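Local atomic coordinates of MerB2 (Bacillus megaterium, PDB entry 5C17), a protein that probably cleaves the carbon-mercury bond of organomercurials as an alkylmercury lyase and here holds a mercury(II) ion. Residues 156-159 and 163-166. Sequence-based numbering, arbitrary orientation.
Sequences SEAP and GTCK. With HG (mercury (II) ion), chain B; DTV ((2S,3S)-1,4-dimercaptobutane-2,3-diol), chain D.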
ATOM      1  N   SER A 156       2.506 -13.341  -5.864  1.00 25.60           N
ATOM      2  CA  SER A 156       2.154 -13.826  -4.519  1.00 25.55           C
ATOM      3  C   SER A 156       3.328 -14.200  -3.625  1.00 24.61           C
ATOM      4  O   SER A 156       3.128 -14.364  -2.461  1.00 27.26           O
ATOM      5  CB  SER A 156       1.318 -15.037  -4.607  1.00 26.75           C
ATOM      6  OG  SER A 156       2.046 -16.080  -5.082  1.00 27.25           O
ATOM      7  N   GLU A 157       4.532 -14.262  -4.168  1.00 24.72           N
ATOM      8  CA  GLU A 157       5.683 -14.549  -3.330  1.00 24.36           C
ATOM      9  C   GLU A 157       6.617 -13.361  -3.195  1.00 25.59           C
ATOM     10  O   GLU A 157       7.550 -13.404  -2.419  1.00 27.50           O
ATOM     11  CB  GLU A 157       6.431 -15.767  -3.870  1.00 24.29           C
ATOM     12  CG  GLU A 157       5.737 -17.066  -3.557  1.00 24.23           C
ATOM     13  CD  GLU A 157       5.670 -17.368  -2.063  1.00 23.92           C
ATOM     14  OE1 GLU A 157       6.688 -17.221  -1.352  1.00 24.97           O
ATOM     15  OE2 GLU A 157       4.585 -17.763  -1.590  1.00 23.54           O
ATOM     16  N   ALA A 158       6.338 -12.288  -3.927  1.00 24.97           N
ATOM     17  CA  ALA A 158       7.190 -11.119  -3.905  1.00 24.72           C
ATOM     18  C   ALA A 158       6.944 -10.343  -2.628  1.00 22.41           C
ATOM     19  O   ALA A 158       5.802 -10.195  -2.223  1.00 23.71           O
ATOM     20  CB  ALA A 158       6.899 -10.240  -5.109  1.00 25.68           C
ATOM     21  N   PRO A 159       8.018  -9.859  -1.993  1.00 21.16           N
ATOM     22  CA  PRO A 159       7.794  -8.982  -0.849  1.00 19.03           C
ATOM     23  C   PRO A 159       7.181  -7.652  -1.285  1.00 16.87           C
ATOM     24  O   PRO A 159       7.407  -7.207  -2.420  1.00 17.33           O
ATOM     25  CB  PRO A 159       9.199  -8.781  -0.272  1.00 20.05           C
ATOM     26  CG  PRO A 159      10.126  -9.046  -1.404  1.00 23.42           C
ATOM     27  CD  PRO A 159       9.455 -10.063  -2.268  1.00 22.80           C
ATOM     28  N   GLY A 163       9.980  -4.539  -2.073  1.00 13.16           N
ATOM     29  CA  GLY A 163      10.018  -5.351  -3.277  1.00 13.87           C
ATOM     30  C   GLY A 163       9.136  -4.733  -4.346  1.00 13.06           C
ATOM     31  O   GLY A 163       9.527  -3.777  -5.009  1.00 14.15           O
ATOM     32  N   THR A 164       7.929  -5.257  -4.501  1.00 11.99           N
ATOM     33  CA  THR A 164       7.052  -4.816  -5.568  1.00 13.20           C
ATOM     34  C   THR A 164       6.690  -3.333  -5.425  1.00 11.92           C
ATOM     35  O   THR A 164       6.590  -2.626  -6.423  1.00 12.08           O
ATOM     36  CB  THR A 164       5.815  -5.699  -5.598  1.00 16.77           C
ATOM     37  OG1 THR A 164       6.229  -7.053  -5.810  1.00 19.70           O
ATOM     38  CG2 THR A 164       4.849  -5.284  -6.701  1.00 17.33           C
ATOM     39  N   CYS A 165       6.516  -2.839  -4.201  1.00 12.19           N
ATOM     40  CA  CYS A 165       6.124  -1.439  -4.021  1.00 12.77           C
ATOM     41  C   CYS A 165       7.196  -0.486  -4.576  1.00 12.50           C
ATOM     42  O   CYS A 165       6.868   0.606  -5.024  1.00 13.67           O
ATOM     43  CB  CYS A 165       5.795  -1.116  -2.558  1.00 14.30           C
ATOM     44  SG  CYS A 165       4.273  -1.909  -1.967  1.00 16.31           S
ATOM     45  N   LYS A 166       8.460  -0.911  -4.557  1.00 12.88           N
ATOM     46  CA  LYS A 166       9.548  -0.091  -5.100  1.00 13.71           C
ATOM     47  C   LYS A 166       9.560  -0.053  -6.631  1.00 14.05           C
ATOM     48  O   LYS A 166      10.287   0.739  -7.221  1.00 15.70           O
ATOM     49  CB  LYS A 166      10.920  -0.577  -4.597  1.00 15.04           C
ATOM     50  CG  LYS A 166      11.169  -0.386  -3.106  1.00 17.80           C
ATOM     51  CD  LYS A 166      12.513  -1.013  -2.659  1.00 21.23           C
ATOM     52  CE  LYS A 166      13.751  -0.318  -3.252  1.00 22.44           C
ATOM     53  NZ  LYS A 166      15.011  -0.937  -2.764  1.00 23.93           N
TER
HETATM   54 HG    HG B 301       2.361  -0.951  -3.037  0.78 16.68          HG
HETATM   55  S1  DTV D 303       2.814  -8.027  -4.862  0.77 23.21           S
HETATM   56  C1  DTV D 303       1.734  -6.607  -4.688  0.77 22.49           C
HETATM   57  C2  DTV D 303       2.069  -5.737  -3.489  0.77 21.80           C
HETATM   58  O2  DTV D 303       3.321  -5.136  -3.671  0.77 22.67           O
HETATM   59  C3  DTV D 303       1.048  -4.624  -3.231  0.77 22.61           C
HETATM   60  O3  DTV D 303      -0.204  -5.206  -2.925  0.77 23.97           O
HETATM   61  C4  DTV D 303       0.879  -3.672  -4.404  0.77 22.61           C
HETATM   62  S4  DTV D 303       0.194  -2.095  -3.911  0.77 22.58           S
HETATM   63  O   HOH W   1       1.261  -1.876  -1.034  1.00 25.08           O
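Pro159 and Thr164 are joined by the backbone bond that ties these two segments together: Thr164 N gives its hydrogen to Pro159 O at 2.9 Å, nearly straight at 166°. Pro159 is the N-cap residue of the short helix that follows, and the link runs from there to Thr164 as an i+5 to i bond of the pi-turn type, wider than the i+4 to i bond of an alpha helix. The same oxygen takes a CA-H...O contact from Gly163 CA at 3.3 Å. A CB on Gly163 would lie too near Pro159 O, in keeping with this close approach.

The van der Waals contacts are few. Ala158 CB meets Thr164 OG1 at 3.3 Å, while Pro159 CG comes no nearer than 4.1 Å to Gly163 CA. Thr164 has CG2 anti to its backbone nitrogen and OG1 anti to its carbonyl carbon (chi1 -59°), which brings the hydroxyl up to Ala158, where it also lies near S1 of the bound dithiol, and points the methyl at O2 and S1. CB lies 3.2 Å from O2 of the ligand. A glycine in place of Thr164 would probably leave a gap between Ala158 and the ligand, giving the dithiol more freedom to shift.

Metal bonds come next along the chain. Cys165 SG binds mercury at 2.4 Å, the ion also being held by ligand S4 at 2.6 Å, a water and Cys102 SG, so protein and dithiol sulfurs share it in the mercury site.

In the fold, residues 156-159 belong to the loop that leaves strand 148-151 and enters helix 160-164. Glu157 forms salt bridges with Lys17 and Arg65, Ser156 packs on helix 5-17, and Thr164 rests on Val152, just beyond the end of strand 148-151.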